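Local coordinates for putative acyl-CoA thioester hydrolase HI0827 (Haemophilus influenzae, PDB 1YLI), which probably hydrolyses a broad range of acyl-coenzyme A thioesters, working as a hexamer of hot-dog-fold subunits that bind coenzyme A, at residues B[85-90]-B[131-136]; B[56-61]-B[119-124]; B[11-16]-B[95-100]. All blocks are in the same frame, centred on the assembly; numbering follows the deposited sequence.

Contact 1. Residues B[85-90]-B[131-136]. With COA (coenzyme A), chain H.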
loop_
_atom_site.group_PDB
_atom_site.type_symbol
_atom_site.label_atom_id
_atom_site.label_comp_id
_atom_site.label_asym_id
_atom_site.label_seq_id
_atom_site.Cartn_x
_atom_site.Cartn_y
_atom_site.Cartn_z
ATOM N N LEU B 85 6.559 16.084 27.818
ATOM C CA LEU B 85 6.544 17.372 28.501
ATOM C C LEU B 85 5.676 17.389 29.742
ATOM O O LEU B 85 5.873 18.218 30.635
ATOM C CB LEU B 85 6.044 18.476 27.556
ATOM C CG LEU B 85 6.846 18.727 26.286
ATOM C CD1 LEU B 85 6.230 19.973 25.636
ATOM C CD2 LEU B 85 8.324 18.898 26.569
ATOM N N LYS B 86 4.696 16.490 29.792
ATOM C CA LYS B 86 3.773 16.450 30.934
ATOM C C LYS B 86 3.130 15.079 31.009
ATOM O O LYS B 86 2.747 14.508 29.979
ATOM C CB LYS B 86 2.679 17.487 30.743
ATOM C CG LYS B 86 1.807 17.743 31.947
ATOM C CD LYS B 86 0.382 17.931 31.513
ATOM C CE LYS B 86 -0.481 18.366 32.708
ATOM N NZ LYS B 86 -1.823 18.826 32.216
ATOM N N VAL B 87 3.017 14.528 32.215
ATOM C CA VAL B 87 2.155 13.348 32.424
ATOM C C VAL B 87 1.141 13.705 33.510
ATOM O O VAL B 87 1.529 14.146 34.608
ATOM C CB VAL B 87 2.964 12.077 32.815
ATOM C CG1 VAL B 87 2.036 10.846 32.898
ATOM C CG2 VAL B 87 4.086 11.830 31.813
ATOM N N GLY B 88 -0.137 13.553 33.207
ATOM C CA GLY B 88 -1.203 13.838 34.159
ATOM C C GLY B 88 -1.723 12.525 34.725
ATOM O O GLY B 88 -0.951 11.594 34.929
ATOM N N ARG B 89 -3.028 12.427 34.955
ATOM C CA ARG B 89 -3.623 11.183 35.471
ATOM C C ARG B 89 -3.654 10.143 34.364
ATOM O O ARG B 89 -3.128 9.040 34.511
ATOM C CB ARG B 89 -5.046 11.421 36.001
ATOM C CG ARG B 89 -5.532 10.269 36.899
ATOM C CD ARG B 89 -7.034 10.338 37.264
ATOM N NE ARG B 89 -7.859 10.662 36.092
ATOM C CZ ARG B 89 -8.252 9.807 35.143
ATOM N NH1 ARG B 89 -7.903 8.515 35.176
ATOM N NH2 ARG B 89 -9.003 10.257 34.143
ATOM N N SER B 90 -4.299 10.507 33.257
ATOM C CA SER B 90 -4.342 9.643 32.081
ATOM C C SER B 90 -3.762 10.298 30.831
ATOM O O SER B 90 -3.642 9.649 29.809
ATOM C CB SER B 90 -5.768 9.180 31.816
ATOM O OG SER B 90 -6.591 10.251 31.403
ATOM N N ARG B 131 -7.894 5.688 31.345
ATOM C CA ARG B 131 -7.382 4.893 32.473
ATOM C C ARG B 131 -6.218 5.594 33.150
ATOM O O ARG B 131 -5.513 6.376 32.535
ATOM C CB ARG B 131 -6.997 3.445 32.077
ATOM C CG ARG B 131 -5.971 3.353 30.980
ATOM C CD ARG B 131 -5.439 1.934 30.700
ATOM N NE ARG B 131 -4.506 2.122 29.611
ATOM C CZ ARG B 131 -3.205 2.335 29.745
ATOM N NH1 ARG B 131 -2.616 2.293 30.941
ATOM N NH2 ARG B 131 -2.489 2.599 28.659
ATOM N N THR B 132 -6.028 5.315 34.429
ATOM C CA THR B 132 -4.958 5.953 35.178
ATOM C C THR B 132 -3.614 5.345 34.785
ATOM O O THR B 132 -3.420 4.129 34.858
ATOM C CB THR B 132 -5.222 5.849 36.688
ATOM O OG1 THR B 132 -6.518 6.395 36.971
ATOM C CG2 THR B 132 -4.183 6.627 37.485
ATOM N N ILE B 133 -2.700 6.187 34.322
ATOM C CA ILE B 133 -1.335 5.739 34.078
ATOM C C ILE B 133 -0.675 5.203 35.358
ATOM O O ILE B 133 -0.696 5.865 36.421
ATOM C CB ILE B 133 -0.480 6.837 33.439
ATOM C CG1 ILE B 133 -1.061 7.209 32.081
ATOM C CG2 ILE B 133 0.967 6.390 33.346
ATOM C CD1 ILE B 133 -0.623 8.555 31.590
ATOM N N PRO B 134 -0.120 3.979 35.287
ATOM C CA PRO B 134 0.425 3.415 36.528
ATOM C C PRO B 134 1.710 4.144 36.980
ATOM O O PRO B 134 2.638 4.286 36.213
ATOM C CB PRO B 134 0.683 1.946 36.157
ATOM C CG PRO B 134 0.863 1.940 34.692
ATOM C CD PRO B 134 0.026 3.061 34.139
ATOM N N ARG B 135 1.721 4.616 38.217
ATOM C CA ARG B 135 2.820 5.425 38.767
ATOM C C ARG B 135 3.761 4.655 39.698
ATOM O O ARG B 135 4.829 5.155 40.063
ATOM C CB ARG B 135 2.252 6.649 39.496
ATOM C CG ARG B 135 1.464 7.585 38.579
ATOM C CD ARG B 135 1.850 9.024 38.877
ATOM N NE ARG B 135 1.423 9.936 37.816
ATOM C CZ ARG B 135 2.059 11.062 37.497
ATOM N NH1 ARG B 135 3.164 11.425 38.139
ATOM N NH2 ARG B 135 1.591 11.831 36.540
ATOM N N GLU B 136 3.369 3.445 40.080
ATOM C CA GLU B 136 4.211 2.601 40.920
ATOM C C GLU B 136 5.006 1.699 40.004
ATOM O O GLU B 136 4.423 1.012 39.173
ATOM C CB GLU B 136 3.335 1.740 41.843
ATOM C CG GLU B 136 3.900 1.492 43.276
ATOM C CD GLU B 136 3.680 2.684 44.239
ATOM O OE1 GLU B 136 3.186 3.743 43.755
ATOM O OE2 GLU B 136 3.995 2.557 45.469
HETATM N N1A COA H . -7.158 18.978 24.865
HETATM C C2A COA H . -6.124 18.638 25.717
HETATM N N3A COA H . -6.361 17.691 26.704
HETATM C C4A COA H . -7.587 17.085 26.814
HETATM C C5A COA H . -8.623 17.429 25.956
HETATM C C6A COA H . -8.401 18.376 24.973
HETATM N N6A COA H . -9.333 18.536 24.034
HETATM N N7A COA H . -9.720 16.700 26.264
HETATM C C8A COA H . -9.410 15.914 27.318
HETATM N N9A COA H . -8.101 16.138 27.669
HETATM C C1B COA H . -7.402 15.500 28.776
HETATM C C2B COA H . -8.082 15.765 30.121
HETATM O O2B COA H . -7.648 16.955 30.729
HETATM C C3B COA H . -7.750 14.517 30.926
HETATM O O3B COA H . -6.507 14.720 31.551
HETATM P P3B COA H . -5.918 14.013 32.864
HETATM O O7A COA H . -6.283 14.901 34.002
HETATM O O8A COA H . -4.423 13.980 32.729
HETATM O O9A COA H . -6.418 12.604 33.080
HETATM C C4B COA H . -7.643 13.441 29.846
HETATM O O4B COA H . -7.541 14.115 28.594
HETATM C C5B COA H . -8.858 12.513 29.848
HETATM O O5B COA H . -10.031 13.309 29.803
HETATM P P1A COA H . -11.411 12.794 30.424
HETATM O O1A COA H . -12.280 14.001 30.723
HETATM O O2A COA H . -11.185 11.955 31.658
HETATM O O3A COA H . -12.105 11.884 29.288
HETATM P P2A COA H . -12.910 12.578 28.076
HETATM O O4A COA H . -12.496 14.036 28.000
HETATM O O5A COA H . -14.394 12.427 28.220
HETATM O O6A COA H . -12.395 11.811 26.774
HETATM C CBP COA H . -11.142 10.365 25.474
HETATM C CCP COA H . -11.061 11.397 26.584
HETATM C CDP COA H . -9.738 10.032 25.022
HETATM C CEP COA H . -11.731 9.088 26.067
HETATM C CAP COA H . -12.017 10.902 24.305
HETATM O OAP COA H . -11.908 12.297 24.051
HETATM C C9P COA H . -11.961 10.111 23.015
HETATM O O9P COA H . -12.196 8.728 23.035
HETATM N N8P COA H . -11.701 10.755 21.887
HETATM C C7P COA H . -11.349 10.034 20.670
HETATM C C6P COA H . -9.848 9.861 20.571
HETATM C C5P COA H . -9.465 9.225 19.260
HETATM O O5P COA H . -9.906 8.107 18.942
HETATM N N4P COA H . -8.618 9.952 18.510
HETATM C C3P COA H . -8.000 9.521 17.271
HETATM C C2P COA H . -8.947 9.449 16.069
HETATM S S1P COA H . -10.539 10.265 16.319
HETATM O O HOH W 1 -0.923 8.724 36.507
#

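Contact 2. Residues B[56-61]-B[119-124]. With COA (coenzyme A), chain H.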
loop_
_atom_site.group_PDB
_atom_site.type_symbol
_atom_site.label_atom_id
_atom_site.label_comp_id
_atom_site.label_asym_id
_atom_site.label_seq_id
_atom_site.Cartn_x
_atom_site.Cartn_y
_atom_site.Cartn_z
ATOM N N GLY B 56 0.402 0.842 28.031
ATOM C CA GLY B 56 -0.703 0.269 27.279
ATOM C C GLY B 56 -1.291 1.243 26.259
ATOM O O GLY B 56 -0.682 2.274 25.918
ATOM N N ARG B 57 -2.504 0.924 25.808
ATOM C CA ARG B 57 -3.142 1.642 24.724
ATOM C C ARG B 57 -3.274 3.143 24.990
ATOM O O ARG B 57 -3.568 3.563 26.108
ATOM C CB ARG B 57 -4.514 1.029 24.380
ATOM C CG ARG B 57 -5.138 1.767 23.197
ATOM C CD ARG B 57 -6.180 1.000 22.418
ATOM N NE ARG B 57 -7.431 0.971 23.122
ATOM C CZ ARG B 57 -8.631 1.129 22.563
ATOM N NH1 ARG B 57 -8.757 1.367 21.270
ATOM N NH2 ARG B 57 -9.710 1.066 23.325
ATOM N N VAL B 58 -3.056 3.938 23.944
ATOM C CA VAL B 58 -3.223 5.381 24.016
ATOM C C VAL B 58 -3.957 5.845 22.779
ATOM O O VAL B 58 -3.840 5.213 21.722
ATOM C CB VAL B 58 -1.890 6.180 24.166
ATOM C CG1 VAL B 58 -1.189 5.834 25.468
ATOM C CG2 VAL B 58 -0.967 5.942 22.992
ATOM N N VAL B 59 -4.721 6.933 22.907
ATOM C CA VAL B 59 -5.341 7.595 21.752
ATOM C C VAL B 59 -4.957 9.061 21.721
ATOM O O VAL B 59 -4.622 9.659 22.758
ATOM C CB VAL B 59 -6.899 7.486 21.767
ATOM C CG1 VAL B 59 -7.339 6.016 21.615
ATOM C CG2 VAL B 59 -7.491 8.086 23.053
ATOM N N THR B 60 -5.021 9.648 20.531
ATOM C CA THR B 60 -4.779 11.079 20.364
ATOM C C THR B 60 -6.010 11.907 20.660
ATOM O O THR B 60 -7.059 11.687 20.033
ATOM C CB THR B 60 -4.352 11.369 18.905
ATOM O OG1 THR B 60 -3.232 10.543 18.595
ATOM C CG2 THR B 60 -3.950 12.844 18.745
ATOM N N VAL B 61 -5.901 12.875 21.585
ATOM C CA VAL B 61 -7.022 13.814 21.793
ATOM C C VAL B 61 -6.787 15.240 21.258
ATOM O O VAL B 61 -7.738 15.947 20.993
ATOM C CB VAL B 61 -7.517 13.913 23.270
ATOM C CG1 VAL B 61 -8.037 12.570 23.709
ATOM C CG2 VAL B 61 -6.374 14.450 24.230
ATOM N N PHE B 119 1.693 16.853 20.825
ATOM C CA PHE B 119 0.547 15.981 20.786
ATOM C C PHE B 119 0.097 15.651 22.197
ATOM O O PHE B 119 0.937 15.376 23.063
ATOM C CB PHE B 119 0.914 14.684 20.050
ATOM C CG PHE B 119 0.995 14.840 18.557
ATOM C CD1 PHE B 119 2.091 15.465 17.966
ATOM C CD2 PHE B 119 -0.013 14.376 17.749
ATOM C CE1 PHE B 119 2.160 15.637 16.581
ATOM C CE2 PHE B 119 0.061 14.528 16.384
ATOM C CZ PHE B 119 1.159 15.165 15.795
ATOM N N THR B 120 -1.224 15.666 22.420
ATOM C CA THR B 120 -1.786 15.170 23.663
ATOM C C THR B 120 -2.448 13.821 23.456
ATOM O O THR B 120 -3.388 13.696 22.647
ATOM C CB THR B 120 -2.795 16.132 24.264
ATOM O OG1 THR B 120 -2.169 17.408 24.359
ATOM C CG2 THR B 120 -3.180 15.669 25.682
ATOM N N PHE B 121 -1.934 12.821 24.171
ATOM C CA PHE B 121 -2.470 11.474 24.115
ATOM C C PHE B 121 -3.130 11.151 25.444
ATOM O O PHE B 121 -2.801 11.748 26.481
ATOM C CB PHE B 121 -1.370 10.449 23.888
ATOM C CG PHE B 121 -0.581 10.650 22.631
ATOM C CD1 PHE B 121 -1.026 10.113 21.422
ATOM C CD2 PHE B 121 0.641 11.322 22.653
ATOM C CE1 PHE B 121 -0.285 10.274 20.272
ATOM C CE2 PHE B 121 1.399 11.481 21.489
ATOM C CZ PHE B 121 0.920 10.967 20.296
ATOM N N VAL B 122 -4.066 10.200 25.418
ATOM C CA VAL B 122 -4.776 9.772 26.623
ATOM C C VAL B 122 -4.672 8.250 26.705
ATOM O O VAL B 122 -4.911 7.556 25.716
ATOM C CB VAL B 122 -6.260 10.204 26.623
ATOM C CG1 VAL B 122 -7.004 9.600 27.829
ATOM C CG2 VAL B 122 -6.399 11.723 26.692
ATOM N N ALA B 123 -4.307 7.750 27.883
ATOM C CA ALA B 123 -4.239 6.328 28.142
ATOM C C ALA B 123 -5.669 5.821 28.273
ATOM O O ALA B 123 -6.451 6.367 29.062
ATOM C CB ALA B 123 -3.412 6.060 29.445
ATOM N N VAL B 124 -6.025 4.803 27.485
ATOM C CA VAL B 124 -7.393 4.276 27.481
ATOM C C VAL B 124 -7.400 2.785 27.713
ATOM O O VAL B 124 -6.376 2.137 27.534
ATOM C CB VAL B 124 -8.136 4.564 26.163
ATOM C CG1 VAL B 124 -8.528 6.038 26.083
ATOM C CG2 VAL B 124 -7.317 4.137 24.949
HETATM N N1A COA H . -7.158 18.978 24.865
HETATM C C2A COA H . -6.124 18.638 25.717
HETATM N N3A COA H . -6.361 17.691 26.704
HETATM C C4A COA H . -7.587 17.085 26.814
HETATM C C5A COA H . -8.623 17.429 25.956
HETATM C C6A COA H . -8.401 18.376 24.973
HETATM N N6A COA H . -9.333 18.536 24.034
HETATM N N7A COA H . -9.720 16.700 26.264
HETATM C C8A COA H . -9.410 15.914 27.318
HETATM N N9A COA H . -8.101 16.138 27.669
HETATM C C1B COA H . -7.402 15.500 28.776
HETATM C C2B COA H . -8.082 15.765 30.121
HETATM O O2B COA H . -7.648 16.955 30.729
HETATM C C3B COA H . -7.750 14.517 30.926
HETATM O O3B COA H . -6.507 14.720 31.551
HETATM P P3B COA H . -5.918 14.013 32.864
HETATM O O7A COA H . -6.283 14.901 34.002
HETATM O O8A COA H . -4.423 13.980 32.729
HETATM O O9A COA H . -6.418 12.604 33.080
HETATM C C4B COA H . -7.643 13.441 29.846
HETATM O O4B COA H . -7.541 14.115 28.594
HETATM C C5B COA H . -8.858 12.513 29.848
HETATM O O5B COA H . -10.031 13.309 29.803
HETATM P P1A COA H . -11.411 12.794 30.424
HETATM O O1A COA H . -12.280 14.001 30.723
HETATM O O2A COA H . -11.185 11.955 31.658
HETATM O O3A COA H . -12.105 11.884 29.288
HETATM P P2A COA H . -12.910 12.578 28.076
HETATM O O4A COA H . -12.496 14.036 28.000
HETATM O O5A COA H . -14.394 12.427 28.220
HETATM O O6A COA H . -12.395 11.811 26.774
HETATM C CBP COA H . -11.142 10.365 25.474
HETATM C CCP COA H . -11.061 11.397 26.584
HETATM C CDP COA H . -9.738 10.032 25.022
HETATM C CEP COA H . -11.731 9.088 26.067
HETATM C CAP COA H . -12.017 10.902 24.305
HETATM O OAP COA H . -11.908 12.297 24.051
HETATM C C9P COA H . -11.961 10.111 23.015
HETATM O O9P COA H . -12.196 8.728 23.035
HETATM N N8P COA H . -11.701 10.755 21.887
HETATM C C7P COA H . -11.349 10.034 20.670
HETATM C C6P COA H . -9.848 9.861 20.571
HETATM C C5P COA H . -9.465 9.225 19.260
HETATM O O5P COA H . -9.906 8.107 18.942
HETATM N N4P COA H . -8.618 9.952 18.510
HETATM C C3P COA H . -8.000 9.521 17.271
HETATM C C2P COA H . -8.947 9.449 16.069
HETATM S S1P COA H . -10.539 10.265 16.319
#

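Contact 3. Residues B[11-16]-B[95-100]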
loop_
_atom_site.group_PDB
_atom_site.type_symbol
_atom_site.label_atom_id
_atom_site.label_comp_id
_atom_site.label_asym_id
_atom_site.label_seq_id
_atom_site.Cartn_x
_atom_site.Cartn_y
_atom_site.Cartn_z
ATOM N N GLN B 11 19.639 21.927 17.279
ATOM C CA GLN B 11 19.891 20.479 17.367
ATOM C C GLN B 11 18.587 19.799 17.754
ATOM O O GLN B 11 17.769 20.400 18.441
ATOM C CB GLN B 11 20.970 20.156 18.419
ATOM C CG GLN B 11 22.272 20.983 18.318
ATOM C CD GLN B 11 23.180 20.787 19.538
ATOM O OE1 GLN B 11 22.989 19.839 20.310
ATOM N NE2 GLN B 11 24.161 21.684 19.724
ATOM N N SER B 12 18.384 18.565 17.294
ATOM C CA SER B 12 17.187 17.779 17.667
ATOM C C SER B 12 17.084 17.577 19.174
ATOM O O SER B 12 18.097 17.431 19.845
ATOM C CB SER B 12 17.181 16.431 16.970
ATOM O OG SER B 12 18.396 15.759 17.214
ATOM N N LYS B 13 15.871 17.622 19.701
ATOM C CA LYS B 13 15.637 17.394 21.114
ATOM C C LYS B 13 14.813 16.131 21.297
ATOM O O LYS B 13 13.888 15.860 20.511
ATOM C CB LYS B 13 14.878 18.578 21.723
ATOM C CG LYS B 13 15.752 19.764 22.073
ATOM C CD LYS B 13 14.894 20.884 22.748
ATOM C CE LYS B 13 15.562 22.289 22.696
ATOM N NZ LYS B 13 15.302 23.082 21.413
ATOM N N GLY B 14 15.123 15.355 22.336
ATOM C CA GLY B 14 14.349 14.134 22.613
ATOM C C GLY B 14 14.946 12.844 22.059
ATOM O O GLY B 14 16.128 12.799 21.687
ATOM N N VAL B 15 14.121 11.791 22.036
ATOM C CA VAL B 15 14.571 10.468 21.555
ATOM C C VAL B 15 14.060 10.215 20.171
ATOM O O VAL B 15 12.962 10.627 19.857
ATOM C CB VAL B 15 14.069 9.270 22.427
ATOM C CG1 VAL B 15 14.861 9.204 23.585
ATOM C CG2 VAL B 15 12.590 9.392 22.797
ATOM N N LEU B 16 14.854 9.506 19.370
ATOM C CA LEU B 16 14.434 9.147 18.027
ATOM C C LEU B 16 13.281 8.148 18.135
ATOM O O LEU B 16 13.428 7.134 18.802
ATOM C CB LEU B 16 15.610 8.556 17.244
ATOM C CG LEU B 16 15.133 8.203 15.837
ATOM C CD1 LEU B 16 15.029 9.464 14.958
ATOM C CD2 LEU B 16 16.049 7.218 15.222
ATOM N N LYS B 95 6.091 16.351 22.798
ATOM C CA LYS B 95 6.553 17.212 21.698
ATOM C C LYS B 95 7.342 16.410 20.658
ATOM O O LYS B 95 8.283 15.722 21.002
ATOM C CB LYS B 95 7.349 18.403 22.223
ATOM C CG LYS B 95 7.698 19.398 21.168
ATOM C CD LYS B 95 8.185 20.700 21.749
ATOM C CE LYS B 95 8.322 21.765 20.647
ATOM N NZ LYS B 95 8.965 22.993 21.244
ATOM N N VAL B 96 6.936 16.512 19.386
ATOM C CA VAL B 96 7.544 15.791 18.283
ATOM C C VAL B 96 8.162 16.818 17.361
ATOM O O VAL B 96 7.494 17.798 16.974
ATOM C CB VAL B 96 6.525 14.950 17.472
ATOM C CG1 VAL B 96 7.260 14.138 16.310
ATOM C CG2 VAL B 96 5.722 13.990 18.410
ATOM N N GLU B 97 9.452 16.630 17.088
ATOM C CA GLU B 97 10.190 17.443 16.111
ATOM C C GLU B 97 10.418 16.539 14.927
ATOM O O GLU B 97 10.748 15.358 15.115
ATOM C CB GLU B 97 11.560 17.846 16.672
ATOM C CG GLU B 97 11.547 18.951 17.700
ATOM C CD GLU B 97 12.945 19.373 18.143
ATOM O OE1 GLU B 97 13.942 18.638 17.874
ATOM O OE2 GLU B 97 13.040 20.445 18.774
ATOM N N VAL B 98 10.241 17.077 13.721
ATOM C CA VAL B 98 10.515 16.340 12.483
ATOM C C VAL B 98 11.773 16.893 11.871
ATOM O O VAL B 98 11.864 18.094 11.598
ATOM C CB VAL B 98 9.341 16.414 11.500
ATOM C CG1 VAL B 98 9.631 15.608 10.170
ATOM C CG2 VAL B 98 8.147 15.818 12.156
ATOM N N TRP B 99 12.774 16.032 11.718
ATOM C CA TRP B 99 14.022 16.376 11.094
ATOM C C TRP B 99 14.193 15.597 9.789
ATOM O O TRP B 99 13.764 14.419 9.684
ATOM C CB TRP B 99 15.181 16.043 12.032
ATOM C CG TRP B 99 15.248 17.030 13.164
ATOM C CD1 TRP B 99 14.514 17.018 14.311
ATOM C CD2 TRP B 99 16.094 18.176 13.228
ATOM N NE1 TRP B 99 14.890 18.080 15.113
ATOM C CE2 TRP B 99 15.825 18.826 14.442
ATOM C CE3 TRP B 99 17.050 18.726 12.355
ATOM C CZ2 TRP B 99 16.487 19.980 14.826
ATOM C CZ3 TRP B 99 17.704 19.878 12.730
ATOM C CH2 TRP B 99 17.433 20.486 13.959
ATOM N N VAL B 100 14.853 16.236 8.817
ATOM C CA VAL B 100 15.092 15.643 7.509
ATOM C C VAL B 100 16.580 15.605 7.227
ATOM O O VAL B 100 17.304 16.572 7.537
ATOM C CB VAL B 100 14.358 16.469 6.410
ATOM C CG1 VAL B 100 14.572 15.874 5.022
ATOM C CG2 VAL B 100 12.870 16.469 6.707
HETATM O O HOH W 2 15.337 21.617 18.697
HETATM O O HOH W 3 11.168 16.391 20.556
#

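Contact 1. Residues B[85-90]-B[131-136]
Ile-133 fastens its loop to the turn after strand 77-87 twice, by backbone and by side chain. Its N donates to Arg-89 O at 2.9 Å. The side chain sets CG1 anti to the carbonyl carbon (chi1 -62°), which carries CD1 in against the carbonyl carbon of Ser-90 and to 3.7 Å from Val-87 CG1. This is the tight half of the contact, with Ile-133 and Ser-90 both buried.

The exposed half is held by arginines. Arg-135 runs antiparallel alongside Val-87 and brings NH2 to 3.0 Å from Gly-88 O, a fairly straight bond (164°), and makes a weak, bent one to Val-87 O; both oxygens lie at the guanidinium edge. A water accepts from Arg-135 NE and sits close to Arg-89 O and Ile-133 O. Arg-89, bent at chi3 (45°), crosses Thr-132 and gives NH1 to its OG1 at 3.1 Å, in the guanidinium plane. The turn also grips the 3'-phosphate of coenzyme A: Ser-90 reaches O9A with its N at 3.0 Å and its OG at 2.9 Å.

Helix 139-148 lies against the outer part, Leu-141 touching Val-87 and Arg-135, while Ile-133 packs inward on Ile-92 of strand 91-101 and Ala-123 of strand 111-123.

Contact 2. Residues B[56-61]-B[119-124]
Val-61 and Val-122 interlock across two antiparallel strands, their side chains set roughly perpendicular and Val-61 CG1 3.5 Å from Val-122 CG2. With Val-59 they form a shallow hollow, and a methyl of the coenzyme A pantetheine arm, CDP, fills it, 3.3 Å from Val-61 CG1 and 3.6 Å from Val-59 CG2. Val-124 continues this apolar surface: its CG1 meets Val-59 CG2, while its CG2 presses over one face of the Arg-57 guanidinium, 3.7 Å from NE. That group is held by a hydrogen bond from NH2 to Asp-125 O and a salt bridge from NH1 to Asp-32 of the second subunit.

Val-58, Thr-60 and Phe-121 project to the other side of the sheet. Thr-60 stands next to the Phe-121 ring, with OG1 3.4 Å from CE1; that hydroxyl is hydrogen-bonded to Asp-43 OD1 of helix 35-54. Beneath the side chains, Val-59 and Val-122 form a hydrogen-bonded pair, Val-122 N to Val-59 O at 2.8 Å. Thr-60 O instead faces the ligand and accepts from N4P of coenzyme A at 2.8 Å.

Phe-121 fits against Ala-47 and Ala-50 of helix 35-54 and Ile-94 of strand 91-101. Strand 58-67 forms one edge of this chain's sheet, and Val-61 makes backbone hydrogen bonds to the second subunit.

Contact 3. Residues B[11-16]-B[95-100]
Glu-97 OE1 is gripped from opposite faces of its carboxylate plane. Lys-13 N reaches it at 2.8 Å from one face; from the other comes Trp-99 NE1, 3.0 Å from Glu-97 OE1 in a nearly straight bond (177°) that stays in the indole plane. Together the two bonds limit how far the carboxylate can rotate; the one from Lys-13 N ties the N-terminal segment to strand 91-101, while the one from Trp-99 braces the carboxylate from within the strand.

Glu-97 OE2 has its own partners: a salt bridge to Arg-10 and a water 2.6 Å from OE2. The same water donates to Gln-11 O and accepts from Lys-13 NZ, so it stitches both ends of this short run to the carboxylate. The ammonium itself stays 4.4 Å from Glu-97 OE2, too far for a salt bridge, although its charge would probably still favour the ionised form of the carboxylate.

Beside this polar knot, Ser-12 lies over the indole. Its CB makes a CH-pi contact with the five-membered ring of Trp-99, 3.7 Å from the centroid, displaced toward the rim. Phe-4 and Tyr-81 also meet the Trp-99 ring. A further water bridges Lys-13 O and Lys-95 O.

Strand 77-87 separates strands 15-21 and 91-101 in the sheet, so the approach to strand 15-21 reaches across a strand. Val-96 and Val-98 alternate with Glu-97 and Trp-99 and pack on helix 35-54, leaving the carboxylate and indole on the other side of the curved antiparallel sheet that wraps the central helix in the hot-dog fold.

Contacts 1 and 2, with centres about 11 Å apart, build one coenzyme A site: the first holds the 3'-phosphate, the second lies along the pantetheine arm. Ala-123 splices them together, its N 2.8 Å from Ser-90 O and its O 2.8 Å from Arg-131 N, probable hydrogen bonds that join sheet, turn and loop. Asn-67 of the second subunit also bonds the ligand, so the pocket spans two chains. Contact 3 belongs to the same sheet but sits farther off, its centre about 23 Å from that of contact 1 and 20 Å from that of contact 2. It meets them by packing, Lys-95 CB on Leu-85 CD1 and Val-96 CG2 on Phe-119 CD1.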